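Long-range contact in B-agarase (Saccharophagus degradans, PDB 4BQ2), which hydrolyses agarose chains as a family 50 exo-beta-agarase, probably releasing short sugars from the chain end: residues His82-Asn94 / Ser164-Ala176. Residues are numbered along the deposited sequence; the frame is centred on the assembly and turned at random.
Sequences HSTQFYLDVTDQN and SGIAKISLSVQSA
Thr91 O accepts two backbone bonds from strand 166-174. Ala167 N donates to Thr91 O at 2.9 Å, in the carbonyl plane, and this is the straighter bond. Lys168 N donates to Thr91 O at 3.2 Å. Ala167 and Lys168 thus both face Thr91, which makes a classic beta bulge. Past it, Gln93 N donates to Gly165 O at 2.7 Å, and the Gln93 amide, whose main polar partner is Asp162, lies along the Gly165 backbone. Asp92 OD1 accepts from Asn94 N in an Asx turn, while Asp92 OD2 takes the backbone N of Asp162. Before the bulge the strands run antiparallel, with Tyr87-Ser172 and Asp89-Ser170 as hydrogen-bonded pairs.

Phe86, Leu88, Val90, Ile169 and Leu171 share one face. CB of Leu171 sits over the centre of the Phe86 ring in a CH-pi contact, 3.9 Å from the centroid. Leu171 CD2 and Ile169 CG2 both touch Leu88 CD1. This apolar face is buried, and Phe74 of strand 70-79 packs on Leu88 and Leu171.

The Tyr87 side is more polar. The Gln174 amide stacks over one face of the Tyr87 ring, with the planes 18° apart. Gln174 NE2 donates to Ser172 OG at 2.9 Å in the amide plane, which holds the amide flat on the ring. The Ser172 chi1 of 55° places OG between the backbone N and the carbonyl carbon. A water joins Tyr87 O, Asp89 OD2, Ser170 OG and Ser172 OG. Asp89 OD1 bonds to Thr99 OG1 on strand 97-104, which pairs with the other edge of strand 84-92, as strand 51-56 does with 166-174. The contact is therefore an interior antiparallel strand pair, interrupted by a classic bulge, in the CBM-like beta domain of this agarase.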
ATOM      1  N   HIS A  82     -14.916   9.573 -17.308  1.00 21.99           N
ATOM      2  CA  HIS A  82     -14.150   8.962 -16.218  1.00 20.30           C
ATOM      3  C   HIS A  82     -14.861   8.976 -14.884  1.00 20.24           C
ATOM      4  O   HIS A  82     -15.549   9.928 -14.573  1.00 18.85           O
ATOM      5  CB  HIS A  82     -12.820   9.673 -16.093  1.00 20.79           C
ATOM      6  CG  HIS A  82     -12.059   9.688 -17.367  1.00 20.06           C
ATOM      7  ND1 HIS A  82     -11.417   8.571 -17.853  1.00 20.62           N
ATOM      8  CD2 HIS A  82     -11.895  10.652 -18.297  1.00 21.31           C
ATOM      9  CE1 HIS A  82     -10.859   8.859 -19.016  1.00 20.40           C
ATOM     10  NE2 HIS A  82     -11.128  10.115 -19.304  1.00 18.81           N
ATOM     11  N   SER A  83     -14.689   7.898 -14.110  1.00 18.47           N
ATOM     12  CA  SER A  83     -15.115   7.885 -12.724  1.00 18.02           C
ATOM     13  C   SER A  83     -14.136   8.761 -11.965  1.00 17.59           C
ATOM     14  O   SER A  83     -13.057   9.082 -12.483  1.00 17.54           O
ATOM     15  CB  SER A  83     -15.128   6.463 -12.132  1.00 18.48           C
ATOM     16  OG  SER A  83     -13.823   5.953 -12.016  1.00 18.89           O
ATOM     17  N   THR A  84     -14.519   9.131 -10.744  1.00 17.62           N
ATOM     18  CA  THR A  84     -13.777  10.047  -9.899  1.00 17.05           C
ATOM     19  C   THR A  84     -13.610   9.441  -8.522  1.00 16.78           C
ATOM     20  O   THR A  84     -14.591   9.041  -7.904  1.00 18.16           O
ATOM     21  CB  THR A  84     -14.581  11.386  -9.730  1.00 17.01           C
ATOM     22  OG1 THR A  84     -14.884  11.923 -11.010  1.00 16.55           O
ATOM     23  CG2 THR A  84     -13.796  12.400  -8.910  1.00 16.22           C
ATOM     24  N   GLN A  85     -12.377   9.376  -8.027  1.00 16.34           N
ATOM     25  CA  GLN A  85     -12.139   8.979  -6.646  1.00 15.62           C
ATOM     26  C   GLN A  85     -11.992  10.279  -5.840  1.00 16.14           C
ATOM     27  O   GLN A  85     -11.033  11.049  -6.040  1.00 15.53           O
ATOM     28  CB  GLN A  85     -10.894   8.088  -6.495  1.00 14.94           C
ATOM     29  CG  GLN A  85     -10.563   7.827  -5.024  1.00 15.40           C
ATOM     30  CD  GLN A  85      -9.350   6.962  -4.810  1.00 15.14           C
ATOM     31  OE1 GLN A  85      -8.662   6.580  -5.772  1.00 15.85           O
ATOM     32  NE2 GLN A  85      -9.023   6.701  -3.540  1.00 14.81           N
ATOM     33  N   PHE A  86     -12.965  10.541  -4.966  1.00 14.85           N
ATOM     34  CA  PHE A  86     -12.910  11.670  -4.070  1.00 16.18           C
ATOM     35  C   PHE A  86     -12.251  11.280  -2.753  1.00 16.47           C
ATOM     36  O   PHE A  86     -12.558  10.201  -2.173  1.00 17.10           O
ATOM     37  CB  PHE A  86     -14.343  12.167  -3.749  1.00 15.87           C
ATOM     38  CG  PHE A  86     -14.740  13.393  -4.493  1.00 17.21           C
ATOM     39  CD1 PHE A  86     -13.769  14.343  -4.896  1.00 17.27           C
ATOM     40  CD2 PHE A  86     -16.082  13.651  -4.757  1.00 17.74           C
ATOM     41  CE1 PHE A  86     -14.150  15.514  -5.549  1.00 17.94           C
ATOM     42  CE2 PHE A  86     -16.468  14.806  -5.412  1.00 18.11           C
ATOM     43  CZ  PHE A  86     -15.498  15.734  -5.828  1.00 18.22           C
ATOM     44  N   TYR A  87     -11.376  12.166  -2.274  1.00 15.56           N
ATOM     45  CA  TYR A  87     -10.880  12.119  -0.917  1.00 14.68           C
ATOM     46  C   TYR A  87     -11.691  13.108  -0.118  1.00 15.75           C
ATOM     47  O   TYR A  87     -11.782  14.269  -0.511  1.00 15.87           O
ATOM     48  CB  TYR A  87      -9.401  12.491  -0.884  1.00 16.20           C
ATOM     49  CG  TYR A  87      -8.518  11.413  -1.493  1.00 15.48           C
ATOM     50  CD1 TYR A  87      -8.245  11.412  -2.849  1.00 16.46           C
ATOM     51  CD2 TYR A  87      -7.986  10.402  -0.704  1.00 16.90           C
ATOM     52  CE1 TYR A  87      -7.434  10.420  -3.432  1.00 16.73           C
ATOM     53  CE2 TYR A  87      -7.179   9.403  -1.259  1.00 17.49           C
ATOM     54  CZ  TYR A  87      -6.915   9.423  -2.621  1.00 17.53           C
ATOM     55  OH  TYR A  87      -6.103   8.436  -3.154  1.00 18.12           O
ATOM     56  N   LEU A  88     -12.330  12.637   0.961  1.00 16.32           N
ATOM     57  CA  LEU A  88     -13.076  13.505   1.836  1.00 16.38           C
ATOM     58  C   LEU A  88     -12.223  13.675   3.097  1.00 16.95           C
ATOM     59  O   LEU A  88     -11.950  12.690   3.782  1.00 16.54           O
ATOM     60  CB  LEU A  88     -14.451  12.888   2.164  1.00 15.62           C
ATOM     61  CG  LEU A  88     -15.144  13.564   3.355  1.00 16.24           C
ATOM     62  CD1 LEU A  88     -15.674  14.936   2.939  1.00 15.60           C
ATOM     63  CD2 LEU A  88     -16.261  12.668   3.945  1.00 14.73           C
ATOM     64  N   ASP A  89     -11.778  14.907   3.349  1.00 17.59           N
ATOM     65  CA  ASP A  89     -11.016  15.232   4.547  1.00 19.06           C
ATOM     66  C   ASP A  89     -11.851  16.210   5.337  1.00 19.63           C
ATOM     67  O   ASP A  89     -12.296  17.220   4.805  1.00 20.90           O
ATOM     68  CB  ASP A  89      -9.696  15.905   4.169  1.00 19.89           C
ATOM     69  CG  ASP A  89      -8.716  14.936   3.501  1.00 22.66           C
ATOM     70  OD1 ASP A  89      -8.036  14.206   4.242  1.00 22.58           O
ATOM     71  OD2 ASP A  89      -8.646  14.911   2.243  1.00 23.36           O
ATOM     72  N   VAL A  90     -12.063  15.894   6.611  1.00 19.68           N
ATOM     73  CA  VAL A  90     -12.864  16.725   7.480  1.00 19.65           C
ATOM     74  C   VAL A  90     -11.941  17.108   8.631  1.00 20.08           C
ATOM     75  O   VAL A  90     -11.356  16.240   9.271  1.00 20.45           O
ATOM     76  CB  VAL A  90     -14.115  15.964   7.982  1.00 19.97           C
ATOM     77  CG1 VAL A  90     -14.929  16.822   8.937  1.00 18.15           C
ATOM     78  CG2 VAL A  90     -14.988  15.536   6.802  1.00 18.63           C
ATOM     79  N   THR A  91     -11.776  18.420   8.838  1.00 21.12           N
ATOM     80  CA  THR A  91     -10.841  18.969   9.836  1.00 21.93           C
ATOM     81  C   THR A  91     -11.600  19.728  10.933  1.00 22.08           C
ATOM     82  O   THR A  91     -12.534  20.482  10.639  1.00 21.21           O
ATOM     83  CB  THR A  91      -9.795  19.879   9.152  1.00 24.30           C
ATOM     84  OG1 THR A  91      -9.108  19.120   8.149  1.00 22.68           O
ATOM     85  CG2 THR A  91      -8.740  20.379  10.145  1.00 24.77           C
ATOM     86  N   ASP A  92     -11.262  19.461  12.192  1.00 20.84           N
ATOM     87  CA  ASP A  92     -11.905  20.164  13.294  1.00 21.24           C
ATOM     88  C   ASP A  92     -11.056  21.353  13.748  1.00 21.46           C
ATOM     89  O   ASP A  92      -9.946  21.574  13.262  1.00 21.73           O
ATOM     90  CB  ASP A  92     -12.334  19.225  14.442  1.00 20.90           C
ATOM     91  CG  ASP A  92     -11.170  18.664  15.253  1.00 21.12           C
ATOM     92  OD1 ASP A  92     -10.055  19.256  15.318  1.00 22.83           O
ATOM     93  OD2 ASP A  92     -11.375  17.598  15.861  1.00 21.41           O
ATOM     94  N   GLN A  93     -11.600  22.129  14.670  1.00 22.26           N
ATOM     95  CA  GLN A  93     -10.970  23.376  15.096  1.00 25.27           C
ATOM     96  C   GLN A  93      -9.645  23.202  15.804  1.00 25.94           C
ATOM     97  O   GLN A  93      -8.926  24.180  16.000  1.00 27.32           O
ATOM     98  CB  GLN A  93     -11.920  24.153  16.005  1.00 24.50           C
ATOM     99  CG  GLN A  93     -12.213  23.501  17.334  1.00 24.97           C
ATOM    100  CD  GLN A  93     -13.352  24.206  18.036  1.00 28.06           C
ATOM    101  OE1 GLN A  93     -13.655  25.361  17.729  1.00 27.40           O
ATOM    102  NE2 GLN A  93     -14.031  23.502  18.931  1.00 28.96           N
ATOM    103  N   ASN A  94      -9.326  21.971  16.201  1.00 25.51           N
ATOM    104  CA  ASN A  94      -8.053  21.693  16.859  1.00 26.29           C
ATOM    105  C   ASN A  94      -7.017  21.127  15.886  1.00 26.10           C
ATOM    106  O   ASN A  94      -5.946  20.665  16.302  1.00 26.02           O
ATOM    107  CB  ASN A  94      -8.278  20.722  17.996  1.00 25.10           C
ATOM    108  CG  ASN A  94      -9.450  21.120  18.866  1.00 25.30           C
ATOM    109  OD1 ASN A  94      -9.444  22.185  19.478  1.00 24.62           O
ATOM    110  ND2 ASN A  94     -10.453  20.265  18.939  1.00 24.42           N
ATOM    111  N   SER A 164     -17.903  19.894  18.212  1.00 27.88           N
ATOM    112  CA  SER A 164     -18.272  21.252  18.637  1.00 28.15           C
ATOM    113  C   SER A 164     -17.614  22.304  17.753  1.00 28.35           C
ATOM    114  O   SER A 164     -18.068  23.446  17.724  1.00 27.46           O
ATOM    115  CB  SER A 164     -17.987  21.483  20.133  1.00 27.93           C
ATOM    116  OG  SER A 164     -16.590  21.467  20.427  1.00 29.86           O
ATOM    117  N   GLY A 165     -16.576  21.916  16.996  1.00 26.36           N
ATOM    118  CA  GLY A 165     -15.991  22.816  16.010  1.00 24.07           C
ATOM    119  C   GLY A 165     -15.459  22.225  14.705  1.00 24.81           C
ATOM    120  O   GLY A 165     -14.255  22.049  14.550  1.00 24.23           O
ATOM    121  N   ILE A 166     -16.341  21.950  13.742  1.00 25.00           N
ATOM    122  CA  ILE A 166     -15.904  21.482  12.418  1.00 24.89           C
ATOM    123  C   ILE A 166     -15.503  22.675  11.542  1.00 24.20           C
ATOM    124  O   ILE A 166     -16.329  23.524  11.222  1.00 24.87           O
ATOM    125  CB  ILE A 166     -16.981  20.568  11.733  1.00 25.41           C
ATOM    126  CG1 ILE A 166     -17.259  19.312  12.582  1.00 26.29           C
ATOM    127  CG2 ILE A 166     -16.613  20.231  10.277  1.00 24.98           C
ATOM    128  CD1 ILE A 166     -16.035  18.527  13.022  1.00 26.76           C
ATOM    129  N   ALA A 167     -14.237  22.714  11.138  1.00 22.28           N
ATOM    130  CA  ALA A 167     -13.660  23.901  10.509  1.00 23.90           C
ATOM    131  C   ALA A 167     -13.538  23.813   9.002  1.00 24.38           C
ATOM    132  O   ALA A 167     -13.496  24.835   8.321  1.00 23.41           O
ATOM    133  CB  ALA A 167     -12.292  24.229  11.121  1.00 23.50           C
ATOM    134  N   LYS A 168     -13.457  22.600   8.464  1.00 23.56           N
ATOM    135  CA  LYS A 168     -13.239  22.498   7.048  1.00 23.62           C
ATOM    136  C   LYS A 168     -13.716  21.154   6.528  1.00 23.81           C
ATOM    137  O   LYS A 168     -13.547  20.134   7.194  1.00 23.81           O
ATOM    138  CB  LYS A 168     -11.764  22.683   6.746  1.00 24.44           C
ATOM    139  CG  LYS A 168     -11.411  22.613   5.277  1.00 25.39           C
ATOM    140  CD  LYS A 168      -9.909  22.511   5.101  1.00 27.61           C
ATOM    141  CE  LYS A 168      -9.349  23.772   4.534  1.00 30.31           C
ATOM    142  NZ  LYS A 168      -8.096  23.374   3.816  1.00 39.40           N
ATOM    143  N   ILE A 169     -14.333  21.188   5.353  1.00 21.80           N
ATOM    144  CA  ILE A 169     -14.759  19.967   4.681  1.00 23.13           C
ATOM    145  C   ILE A 169     -14.225  20.026   3.261  1.00 21.64           C
ATOM    146  O   ILE A 169     -14.593  20.895   2.466  1.00 20.61           O
ATOM    147  CB  ILE A 169     -16.294  19.799   4.669  1.00 25.47           C
ATOM    148  CG1 ILE A 169     -16.810  19.658   6.101  1.00 26.61           C
ATOM    149  CG2 ILE A 169     -16.698  18.591   3.819  1.00 25.88           C
ATOM    150  CD1 ILE A 169     -18.317  19.722   6.199  1.00 29.13           C
ATOM    151  N   SER A 170     -13.367  19.072   2.938  1.00 20.04           N
ATOM    152  CA  SER A 170     -12.684  19.095   1.666  1.00 19.71           C
ATOM    153  C   SER A 170     -13.050  17.870   0.832  1.00 19.07           C
ATOM    154  O   SER A 170     -13.083  16.774   1.369  1.00 19.96           O
ATOM    155  CB  SER A 170     -11.175  19.089   1.956  1.00 20.76           C
ATOM    156  OG  SER A 170     -10.487  18.856   0.774  1.00 24.68           O
ATOM    157  N   LEU A 171     -13.374  18.081  -0.445  1.00 19.74           N
ATOM    158  CA  LEU A 171     -13.481  17.009  -1.434  1.00 18.50           C
ATOM    159  C   LEU A 171     -12.436  17.240  -2.517  1.00 18.19           C
ATOM    160  O   LEU A 171     -12.464  18.251  -3.198  1.00 18.63           O
ATOM    161  CB  LEU A 171     -14.885  16.944  -2.054  1.00 18.00           C
ATOM    162  CG  LEU A 171     -15.993  16.315  -1.189  1.00 17.98           C
ATOM    163  CD1 LEU A 171     -17.354  16.534  -1.831  1.00 19.70           C
ATOM    164  CD2 LEU A 171     -15.782  14.829  -0.935  1.00 17.58           C
ATOM    165  N   SER A 172     -11.513  16.297  -2.685  1.00 18.25           N
ATOM    166  CA  SER A 172     -10.421  16.502  -3.621  1.00 17.24           C
ATOM    167  C   SER A 172     -10.182  15.325  -4.551  1.00 17.92           C
ATOM    168  O   SER A 172     -10.438  14.173  -4.196  1.00 17.20           O
ATOM    169  CB  SER A 172      -9.105  16.845  -2.912  1.00 17.99           C
ATOM    170  OG  SER A 172      -8.727  15.867  -1.921  1.00 19.33           O
ATOM    171  N   VAL A 173      -9.626  15.656  -5.713  1.00 16.58           N
ATOM    172  CA  VAL A 173      -9.133  14.702  -6.685  1.00 16.86           C
ATOM    173  C   VAL A 173      -7.616  14.883  -6.811  1.00 17.02           C
ATOM    174  O   VAL A 173      -7.153  15.996  -7.103  1.00 18.47           O
ATOM    175  CB  VAL A 173      -9.846  14.932  -8.019  1.00 16.25           C
ATOM    176  CG1 VAL A 173      -9.098  14.297  -9.182  1.00 16.86           C
ATOM    177  CG2 VAL A 173     -11.287  14.425  -7.957  1.00 15.85           C
ATOM    178  N   GLN A 174      -6.854  13.797  -6.627  1.00 16.51           N
ATOM    179  CA  GLN A 174      -5.391  13.855  -6.448  1.00 17.18           C
ATOM    180  C   GLN A 174      -4.643  13.013  -7.483  1.00 17.83           C
ATOM    181  O   GLN A 174      -5.029  11.863  -7.740  1.00 18.69           O
ATOM    182  CB  GLN A 174      -5.042  13.380  -5.034  1.00 18.02           C
ATOM    183  CG  GLN A 174      -5.687  14.252  -3.969  1.00 18.75           C
ATOM    184  CD  GLN A 174      -5.450  13.803  -2.536  1.00 18.02           C
ATOM    185  OE1 GLN A 174      -4.524  13.034  -2.219  1.00 18.38           O
ATOM    186  NE2 GLN A 174      -6.303  14.286  -1.654  1.00 16.86           N
ATOM    187  N   SER A 175      -3.588  13.580  -8.088  1.00 16.06           N
ATOM    188  CA  SER A 175      -2.757  12.884  -9.052  1.00 15.99           C
ATOM    189  C   SER A 175      -3.535  12.082 -10.095  1.00 16.52           C
ATOM    190  O   SER A 175      -3.224  10.924 -10.357  1.00 16.55           O
ATOM    191  CB  SER A 175      -1.757  11.960  -8.333  1.00 15.65           C
ATOM    192  OG  SER A 175      -0.821  12.755  -7.604  1.00 16.13           O
ATOM    193  N   ALA A 176      -4.565  12.694 -10.669  1.00 17.18           N
ATOM    194  CA  ALA A 176      -5.317  12.110 -11.753  1.00 17.23           C
ATOM    195  C   ALA A 176      -4.547  12.185 -13.081  1.00 18.98           C
ATOM    196  O   ALA A 176      -3.562  12.963 -13.211  1.00 20.97           O
ATOM    197  CB  ALA A 176      -6.666  12.820 -11.873  1.00 17.65           C
TER
HETATM  198  O   HOH W   1      -8.451  11.308  -6.727  1.00 15.30           O
HETATM  199  O   HOH W   2      -9.988  16.181   0.532  1.00 14.88           O
HETATM  200  O   HOH W   3     -15.894  24.438  21.238  1.00 28.58           O